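Local coordinates for single-strand DNA-binding protein (Agrobacterium tumefaciens, PDB 3BTP) that binds single-stranded DNA regardless of sequence and mediates nuclear uptake of single-stranded T-DNA copies in the host, at residues G124-A129 / F274-A279; S258-I263 / G312-S317; G403-S408 / T494-V499. All blocks are in the same frame, centred on the assembly; numbering follows the deposited sequence.

Interaction 1 of 3, residues G124-A129 / F274-A279; sequences GQDKFA and FSYRFA
Phe-128 meets two aromatic residues of 274-279 where the touching parts, at the outermost strands 127-132 and 272-275 of two four-stranded antiparallel sheets, run in nearly opposite directions. The CA atoms of Phe-128 and Phe-274 are 7.1 Å apart and no hydrogen bond crosses; the aromatic rings of 274-279 span the gap to both side chains and backbone of 124-129. At the base of its side chain, Phe-128 CB lies 3.9 Å from Phe-274 CD2. A chi1 of -54° sets CG anti to the carbonyl carbon and swings the ring to Tyr-276. Further out, Phe-128 CE2 sits 3.7 Å from Tyr-276 OH and 4.1 Å from Tyr-276 CE2; the hydroxyl oxygen is at the edge of the Phe-128 ring, and the two side chains cross at about a right angle. At the tip, Phe-128 CZ is 4.1 Å from Tyr-276 OH. Asp-126 O lies 3.6 Å from Tyr-276 CE2, at the ring edge, and Ala-129 C meets the Phe-274 edge in plane. Tyr-276 also stacks on Tyr-241, and Asp-126 OD2 is hydrogen-bonded to Glu-239 N. The junction therefore rests on van der Waals contact, probably with a weak electrostatic share where the Tyr-276 edge meets Asp-126 O and the Phe-128 edge meets Tyr-276 OH.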
loop_
_atom_site.group_PDB
_atom_site.type_symbol
_atom_site.label_atom_id
_atom_site.label_comp_id
_atom_site.label_asym_id
_atom_site.label_seq_id
_atom_site.Cartn_x
_atom_site.Cartn_y
_atom_site.Cartn_z
ATOM N N GLY A 124 19.031 18.539 16.988
ATOM C CA GLY A 124 20.185 18.986 16.188
ATOM C C GLY A 124 19.795 19.485 14.823
ATOM O O GLY A 124 18.651 19.357 14.448
ATOM N N GLN A 125 20.724 20.093 14.084
ATOM C CA GLN A 125 20.473 20.391 12.684
ATOM C C GLN A 125 20.369 19.030 11.982
ATOM O O GLN A 125 21.322 18.240 11.966
ATOM C CB GLN A 125 21.579 21.282 12.044
ATOM C CG GLN A 125 21.354 21.666 10.517
ATOM C CD GLN A 125 19.925 22.196 10.233
ATOM O OE1 GLN A 125 19.409 23.034 10.965
ATOM N NE2 GLN A 125 19.291 21.687 9.175
ATOM N N ASP A 126 19.200 18.760 11.425
ATOM C CA ASP A 126 18.937 17.484 10.753
ATOM C C ASP A 126 19.210 16.248 11.633
ATOM O O ASP A 126 19.610 15.190 11.122
ATOM C CB ASP A 126 19.734 17.433 9.443
ATOM C CG ASP A 126 19.413 18.609 8.527
ATOM O OD1 ASP A 126 18.202 18.793 8.179
ATOM O OD2 ASP A 126 20.366 19.327 8.136
ATOM N N LYS A 127 19.034 16.402 12.947
ATOM C CA LYS A 127 19.248 15.283 13.864
ATOM C C LYS A 127 17.987 15.048 14.696
ATOM O O LYS A 127 17.344 15.980 15.110
ATOM C CB LYS A 127 20.499 15.455 14.764
ATOM C CG LYS A 127 21.854 15.572 14.023
ATOM C CD LYS A 127 22.889 16.261 14.931
ATOM C CE LYS A 127 24.268 16.528 14.252
ATOM N NZ LYS A 127 24.286 17.701 13.274
ATOM N N PHE A 128 17.650 13.778 14.907
ATOM C CA PHE A 128 16.406 13.367 15.552
ATOM C C PHE A 128 16.673 12.202 16.460
ATOM O O PHE A 128 17.617 11.460 16.249
ATOM C CB PHE A 128 15.381 12.936 14.486
ATOM C CG PHE A 128 15.143 13.972 13.429
ATOM C CD1 PHE A 128 14.185 14.943 13.605
ATOM C CD2 PHE A 128 15.877 13.966 12.254
ATOM C CE1 PHE A 128 13.977 15.913 12.607
ATOM C CE2 PHE A 128 15.686 14.913 11.281
ATOM C CZ PHE A 128 14.736 15.907 11.454
ATOM N N ALA A 129 15.807 12.030 17.457
ATOM C CA ALA A 129 15.844 10.858 18.300
ATOM C C ALA A 129 14.409 10.393 18.494
ATOM O O ALA A 129 13.487 11.213 18.559
ATOM C CB ALA A 129 16.509 11.147 19.652
ATOM N N PHE A 274 17.802 6.516 13.176
ATOM C CA PHE A 274 17.353 7.297 12.049
ATOM C C PHE A 274 18.488 7.537 11.149
ATOM O O PHE A 274 19.580 7.700 11.591
ATOM C CB PHE A 274 16.880 8.638 12.493
ATOM C CG PHE A 274 15.495 8.642 13.028
ATOM C CD1 PHE A 274 14.423 8.319 12.213
ATOM C CD2 PHE A 274 15.252 9.051 14.335
ATOM C CE1 PHE A 274 13.140 8.384 12.701
ATOM C CE2 PHE A 274 13.983 9.119 14.811
ATOM C CZ PHE A 274 12.920 8.775 14.017
ATOM N N SER A 275 18.198 7.610 9.867
ATOM C CA SER A 275 19.213 7.764 8.857
ATOM C C SER A 275 18.716 8.615 7.661
ATOM O O SER A 275 17.530 8.576 7.279
ATOM C CB SER A 275 19.598 6.372 8.401
ATOM O OG SER A 275 20.952 6.372 8.019
ATOM N N TYR A 276 19.650 9.403 7.105
ATOM C CA TYR A 276 19.507 10.078 5.793
ATOM C C TYR A 276 20.430 9.426 4.735
ATOM O O TYR A 276 21.554 9.142 5.037
ATOM C CB TYR A 276 19.925 11.515 5.915
ATOM C CG TYR A 276 18.906 12.483 6.387
ATOM C CD1 TYR A 276 17.886 12.917 5.522
ATOM C CD2 TYR A 276 18.983 13.038 7.688
ATOM C CE1 TYR A 276 16.925 13.873 5.935
ATOM C CE2 TYR A 276 18.035 14.003 8.104
ATOM C CZ TYR A 276 17.012 14.394 7.221
ATOM O OH TYR A 276 16.055 15.315 7.616
ATOM N N ARG A 277 19.937 9.194 3.520
ATOM C CA ARG A 277 20.749 8.926 2.357
ATOM C C ARG A 277 21.367 10.239 1.856
ATOM O O ARG A 277 20.853 11.344 2.138
ATOM C CB ARG A 277 19.903 8.256 1.238
ATOM C CG ARG A 277 19.772 6.693 1.290
ATOM C CD ARG A 277 19.277 6.007 -0.065
ATOM N NE ARG A 277 20.326 5.469 -1.008
ATOM C CZ ARG A 277 21.567 5.356 -0.622
ATOM N NH1 ARG A 277 21.818 5.672 0.621
ATOM N NH2 ARG A 277 22.514 4.873 -1.393
ATOM N N PHE A 278 22.483 10.135 1.130
ATOM C CA PHE A 278 22.975 11.258 0.291
ATOM C C PHE A 278 23.648 10.722 -0.973
ATOM O O PHE A 278 24.143 9.588 -0.970
ATOM C CB PHE A 278 23.861 12.303 1.051
ATOM C CG PHE A 278 25.011 11.700 1.847
ATOM C CD1 PHE A 278 26.315 11.664 1.312
ATOM C CD2 PHE A 278 24.791 11.176 3.128
ATOM C CE1 PHE A 278 27.369 11.091 2.019
ATOM C CE2 PHE A 278 25.842 10.611 3.869
ATOM C CZ PHE A 278 27.141 10.565 3.296
ATOM N N ALA A 279 23.597 11.514 -2.055
ATOM C CA ALA A 279 24.346 11.230 -3.307
ATOM C C ALA A 279 25.768 10.873 -2.967
ATOM O O ALA A 279 26.473 11.669 -2.293
ATOM C CB ALA A 279 24.333 12.445 -4.261
#

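Interaction 2 of 3, residues S258-I263 / G312-S317; sequences SLLPDI and GIMHDS
Met-314 reaches from strand 314-316 of an antiparallel sheet to Leu-260, Pro-261 and Asp-262, on the approach to strand 263-266. Strand 304-308 runs between 263-266 and 314-316 in that sheet, and Asp-262 and Ile-263 form a classic beta bulge opposite Ser-275. The link across to Met-314 is made without a hydrogen bond.

The closer packing is at two points. Met-314 CE lies 3.7 Å from Asp-262 O, because the thioether chain bends at both chi2 (-101°) and chi3 (18°) and folds its methyl toward the bulge. At the other end, Leu-260 CD1 comes equally near Gly-312 O, also at 3.7 Å; at the backbone angles of Gly-312 a CB would be jammed against the carbonyl O of the residue before. The sulfur between them is held more loosely, with Met-314 SD 4.1 Å from Pro-261 O and 4.4 Å from Leu-260 CD1. Met-314 also packs on Lys-306 and Lys-308.

All the touching residues are buried; on the part of 312-317 turned from 258-263, Ile-313 and His-315 pack against another protein's chain, and His-315 NE2 is hydrogen-bonded to an acidic side chain there. Asp-262 OD1 pairs with Arg-244 in a salt bridge, while OD2 accepts from Arg-277 N. Within 312-317, Ile-313 CG2 sits over the centre of the His-315 ring, 3.5 Å above its plane.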
loop_
_atom_site.group_PDB
_atom_site.type_symbol
_atom_site.label_atom_id
_atom_site.label_comp_id
_atom_site.label_asym_id
_atom_site.label_seq_id
_atom_site.Cartn_x
_atom_site.Cartn_y
_atom_site.Cartn_z
ATOM N N SER A 258 6.390 16.416 8.739
ATOM C CA SER A 258 6.995 16.912 7.524
ATOM C C SER A 258 8.458 17.311 7.623
ATOM O O SER A 258 8.907 18.113 6.818
ATOM C CB SER A 258 6.077 17.932 6.810
ATOM O OG SER A 258 5.209 17.157 5.882
ATOM N N LEU A 259 9.206 16.703 8.557
ATOM C CA LEU A 259 10.604 16.991 8.781
ATOM C C LEU A 259 11.442 15.810 9.211
ATOM O O LEU A 259 12.482 16.036 9.814
ATOM C CB LEU A 259 10.818 18.113 9.858
ATOM C CG LEU A 259 10.537 19.610 9.533
ATOM C CD1 LEU A 259 10.998 20.622 10.657
ATOM C CD2 LEU A 259 11.131 20.047 8.202
ATOM N N LEU A 260 11.082 14.578 8.882
ATOM C CA LEU A 260 11.743 13.407 9.433
ATOM C C LEU A 260 12.769 12.934 8.447
ATOM O O LEU A 260 12.721 13.310 7.277
ATOM C CB LEU A 260 10.752 12.252 9.659
ATOM C CG LEU A 260 9.506 12.475 10.510
ATOM C CD1 LEU A 260 8.241 11.516 10.121
ATOM C CD2 LEU A 260 9.905 12.485 12.003
ATOM N N PRO A 261 13.674 12.063 8.892
ATOM C CA PRO A 261 14.659 11.470 7.968
ATOM C C PRO A 261 14.027 10.389 7.084
ATOM O O PRO A 261 12.838 10.047 7.248
ATOM C CB PRO A 261 15.751 10.868 8.890
ATOM C CG PRO A 261 15.363 11.182 10.265
ATOM C CD PRO A 261 13.854 11.579 10.268
ATOM N N ASP A 262 14.814 9.917 6.134
ATOM C CA ASP A 262 14.413 9.029 5.103
ATOM C C ASP A 262 14.073 7.643 5.726
ATOM O O ASP A 262 13.143 6.955 5.283
ATOM C CB ASP A 262 15.620 8.830 4.160
ATOM C CG ASP A 262 16.199 10.162 3.589
ATOM O OD1 ASP A 262 15.480 11.167 3.523
ATOM O OD2 ASP A 262 17.396 10.213 3.183
ATOM N N ILE A 263 14.875 7.222 6.710
ATOM C CA ILE A 263 14.964 5.819 7.121
ATOM C C ILE A 263 14.762 5.810 8.609
ATOM O O ILE A 263 15.367 6.572 9.322
ATOM C CB ILE A 263 16.300 5.173 6.748
ATOM C CG1 ILE A 263 16.487 5.067 5.214
ATOM C CG2 ILE A 263 16.440 3.832 7.376
ATOM C CD1 ILE A 263 17.922 4.850 4.765
ATOM N N GLY A 312 5.162 11.984 4.667
ATOM C CA GLY A 312 5.475 11.880 6.067
ATOM C C GLY A 312 5.288 10.489 6.625
ATOM O O GLY A 312 5.897 10.169 7.619
ATOM N N ILE A 313 4.493 9.652 5.964
ATOM C CA ILE A 313 4.350 8.254 6.352
ATOM C C ILE A 313 5.646 7.462 6.234
ATOM O O ILE A 313 6.312 7.505 5.241
ATOM C CB ILE A 313 3.202 7.515 5.555
ATOM C CG1 ILE A 313 1.902 8.333 5.565
ATOM C CG2 ILE A 313 3.039 6.042 6.009
ATOM C CD1 ILE A 313 0.941 7.795 4.595
ATOM N N MET A 314 5.954 6.685 7.263
ATOM C CA MET A 314 7.070 5.753 7.261
ATOM C C MET A 314 6.558 4.365 7.014
ATOM O O MET A 314 6.079 3.682 7.930
ATOM C CB MET A 314 7.749 5.839 8.634
ATOM C CG MET A 314 8.121 7.229 8.944
ATOM S SD MET A 314 9.836 7.686 8.696
ATOM C CE MET A 314 10.432 6.548 7.729
ATOM N N HIS A 315 6.649 3.939 5.753
ATOM C CA HIS A 315 6.188 2.653 5.339
ATOM C C HIS A 315 7.224 1.594 5.659
ATOM O O HIS A 315 8.440 1.777 5.390
ATOM C CB HIS A 315 5.863 2.600 3.843
ATOM C CG HIS A 315 4.725 3.477 3.407
ATOM N ND1 HIS A 315 3.389 3.101 3.519
ATOM C CD2 HIS A 315 4.722 4.686 2.814
ATOM C CE1 HIS A 315 2.615 4.063 3.036
ATOM N NE2 HIS A 315 3.403 5.032 2.592
ATOM N N ASP A 316 6.742 0.505 6.277
ATOM C CA ASP A 316 7.522 -0.669 6.477
ATOM C C ASP A 316 7.954 -1.176 5.112
ATOM O O ASP A 316 7.163 -1.267 4.164
ATOM C CB ASP A 316 6.722 -1.756 7.175
ATOM C CG ASP A 316 7.611 -2.935 7.611
ATOM O OD1 ASP A 316 8.405 -2.795 8.619
ATOM O OD2 ASP A 316 7.544 -3.974 6.925
ATOM N N SER A 317 9.237 -1.537 5.051
ATOM C CA SER A 317 9.914 -2.062 3.850
ATOM C C SER A 317 9.231 -3.338 3.262
ATOM O O SER A 317 9.024 -3.444 2.028
ATOM C CB SER A 317 11.402 -2.293 4.222
ATOM O OG SER A 317 11.546 -3.531 4.920
#

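Interaction 3 of 3, residues G403-S408 / T494-V499; sequences GNRYMS and TYTNVV
Backbone hydrogen bonds join Tyr-406 and Tyr-495, a hydrogen-bonded antiparallel pair between neighbouring strands of an eight-stranded barrel; the axes of the short strands 405-407 and 494-497 run at 170° to each other, close to antiparallel. Tyr-406 N donates to Tyr-495 O at 2.8 Å, the return bond from Tyr-495 N to Tyr-406 O is longer at 3.2 Å, and Asn-497 N reaches Asn-404 O at 2.8 Å. Arg-405 and Thr-496 form the adjacent non-hydrogen-bonded pair, where Arg-405 CA makes a C-H...O contact with Tyr-495 O.

Polar side chains meet on the Arg-405 and Thr-496 face. The arginine leaves the strand extended and then bends at chi3 (-76°), which carries NE to 2.6 Å from Thr-496 OG1, near the guanidinium plane and at a donor angle of 155°. Thr-494 OG1 sits over one guanidinium face.

Apolar contacts are fewer. Tyr-406 CB faces Tyr-495 CB at 4.4 Å on the other face; Tyr-406 OH is hydrogen-bonded to Pro-347 O and Tyr-495 OH to Ala-451 O. Met-407 CB touches Thr-494 CG2 at 3.9 Å.

Asp-484 OD2 is hydrogen-bonded to both Thr-494 OG1 and Thr-496 OG1 but forms only a long, weak ion pair with Arg-405 NE, consistent with the Thr-496 hydroxyl mediating between the two charges.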
loop_
_atom_site.group_PDB
_atom_site.type_symbol
_atom_site.label_atom_id
_atom_site.label_comp_id
_atom_site.label_asym_id
_atom_site.label_seq_id
_atom_site.Cartn_x
_atom_site.Cartn_y
_atom_site.Cartn_z
ATOM N N GLY A 403 4.714 -16.560 -17.322
ATOM C CA GLY A 403 4.457 -15.221 -16.776
ATOM C C GLY A 403 3.391 -14.449 -17.486
ATOM O O GLY A 403 3.179 -13.268 -17.206
ATOM N N ASN A 404 2.735 -15.079 -18.454
ATOM C CA ASN A 404 1.881 -14.299 -19.393
ATOM C C ASN A 404 0.400 -14.585 -19.340
ATOM O O ASN A 404 -0.380 -13.883 -19.942
ATOM C CB ASN A 404 2.322 -14.513 -20.844
ATOM C CG ASN A 404 3.655 -13.900 -21.126
ATOM O OD1 ASN A 404 4.454 -14.525 -21.806
ATOM N ND2 ASN A 404 3.933 -12.710 -20.558
ATOM N N ARG A 405 0.051 -15.642 -18.652
ATOM C CA ARG A 405 -1.281 -16.116 -18.654
ATOM C C ARG A 405 -1.768 -16.486 -17.248
ATOM O O ARG A 405 -1.082 -17.181 -16.555
ATOM C CB ARG A 405 -1.308 -17.399 -19.507
ATOM C CG ARG A 405 -2.734 -18.007 -19.568
ATOM C CD ARG A 405 -2.776 -19.098 -20.687
ATOM N NE ARG A 405 -2.832 -18.500 -22.031
ATOM C CZ ARG A 405 -2.883 -19.238 -23.152
ATOM N NH1 ARG A 405 -2.880 -20.544 -23.054
ATOM N NH2 ARG A 405 -2.954 -18.689 -24.341
ATOM N N TYR A 406 -2.996 -16.128 -16.935
ATOM C CA TYR A 406 -3.765 -16.688 -15.796
ATOM C C TYR A 406 -4.753 -17.773 -16.153
ATOM O O TYR A 406 -5.435 -17.729 -17.187
ATOM C CB TYR A 406 -4.537 -15.600 -15.017
ATOM C CG TYR A 406 -3.643 -14.687 -14.183
ATOM C CD1 TYR A 406 -3.391 -13.383 -14.606
ATOM C CD2 TYR A 406 -3.141 -15.109 -12.915
ATOM C CE1 TYR A 406 -2.615 -12.476 -13.809
ATOM C CE2 TYR A 406 -2.343 -14.240 -12.079
ATOM C CZ TYR A 406 -2.076 -12.924 -12.584
ATOM O OH TYR A 406 -1.310 -12.037 -11.883
ATOM N N MET A 407 -4.835 -18.745 -15.255
ATOM C CA MET A 407 -5.748 -19.869 -15.408
ATOM C C MET A 407 -6.205 -20.327 -14.027
ATOM O O MET A 407 -5.614 -19.973 -13.011
ATOM C CB MET A 407 -5.066 -21.028 -16.202
ATOM C CG MET A 407 -3.898 -21.717 -15.533
ATOM S SD MET A 407 -2.827 -22.763 -16.534
ATOM C CE MET A 407 -1.782 -21.507 -17.294
ATOM N N SER A 408 -7.269 -21.102 -13.979
ATOM C CA SER A 408 -7.612 -21.817 -12.740
ATOM C C SER A 408 -6.480 -22.689 -12.196
ATOM O O SER A 408 -5.595 -23.162 -12.904
ATOM C CB SER A 408 -8.907 -22.671 -12.911
ATOM O OG SER A 408 -8.568 -23.830 -13.654
ATOM N N THR A 494 -9.249 -18.335 -19.576
ATOM C CA THR A 494 -7.930 -17.794 -19.286
ATOM C C THR A 494 -7.843 -16.313 -19.655
ATOM O O THR A 494 -8.688 -15.787 -20.374
ATOM C CB THR A 494 -6.792 -18.668 -19.903
ATOM O OG1 THR A 494 -6.822 -18.569 -21.321
ATOM C CG2 THR A 494 -6.921 -20.167 -19.480
ATOM N N TYR A 495 -6.823 -15.652 -19.124
ATOM C CA TYR A 495 -6.455 -14.345 -19.510
ATOM C C TYR A 495 -4.993 -14.405 -19.942
ATOM O O TYR A 495 -4.158 -14.928 -19.211
ATOM C CB TYR A 495 -6.480 -13.363 -18.314
ATOM C CG TYR A 495 -7.862 -12.923 -17.934
ATOM C CD1 TYR A 495 -8.485 -11.893 -18.619
ATOM C CD2 TYR A 495 -8.565 -13.604 -16.897
ATOM C CE1 TYR A 495 -9.785 -11.482 -18.278
ATOM C CE2 TYR A 495 -9.833 -13.219 -16.547
ATOM C CZ TYR A 495 -10.451 -12.193 -17.271
ATOM O OH TYR A 495 -11.717 -11.813 -16.915
ATOM N N THR A 496 -4.668 -13.701 -21.022
ATOM C CA THR A 496 -3.340 -13.754 -21.579
ATOM C C THR A 496 -2.932 -12.307 -21.847
ATOM O O THR A 496 -3.770 -11.515 -22.245
ATOM C CB THR A 496 -3.265 -14.652 -22.850
ATOM O OG1 THR A 496 -3.512 -15.993 -22.473
ATOM C CG2 THR A 496 -1.845 -14.675 -23.471
ATOM N N ASN A 497 -1.664 -11.983 -21.577
ATOM C CA ASN A 497 -1.056 -10.607 -21.752
ATOM C C ASN A 497 -1.238 -10.139 -23.215
ATOM O O ASN A 497 -1.088 -10.952 -24.129
ATOM C CB ASN A 497 0.427 -10.866 -21.446
ATOM C CG ASN A 497 1.350 -9.655 -21.437
ATOM O OD1 ASN A 497 1.033 -8.499 -21.808
ATOM N ND2 ASN A 497 2.593 -9.953 -21.022
ATOM N N VAL A 498 -1.539 -8.847 -23.449
ATOM C CA VAL A 498 -1.580 -8.322 -24.827
ATOM C C VAL A 498 -0.293 -8.569 -25.640
ATOM O O VAL A 498 -0.392 -8.825 -26.843
ATOM C CB VAL A 498 -2.066 -6.814 -24.988
ATOM C CG1 VAL A 498 -3.566 -6.715 -25.124
ATOM C CG2 VAL A 498 -1.591 -5.928 -23.935
ATOM N N VAL A 499 0.879 -8.562 -25.000
ATOM C CA VAL A 499 2.187 -8.760 -25.659
ATOM C C VAL A 499 2.305 -10.100 -26.344
ATOM O O VAL A 499 2.950 -10.236 -27.426
ATOM C CB VAL A 499 3.402 -8.582 -24.663
ATOM C CG1 VAL A 499 4.717 -8.931 -25.329
ATOM C CG2 VAL A 499 3.484 -7.113 -24.144
#

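Overall arrangement
Interactions 1 and 2 are neighbours, with centres 11 Å apart, and their segments alternate along the chain. They meet directly: Arg-277 N lies 2.8 Å from Asp-262 OD2 and Ser-275 O 3.0 Å from Ile-263 N, both probable hydrogen bonds. These tie the 274-279 side of interaction 1 to 258-263, and both contacts reach the sheet of strands 272-275, 263-266, 304-308 and 314-316, while 124-129 belongs to another sheet. Interaction 3 belongs to the separate barrel later in the chain, on the opposite side of the chain's centre. Its centre is 46 Å from that of interaction 1 and 37 Å from that of interaction 2, and the nearest atoms of interactions 2 and 3 remain about 19 Å apart.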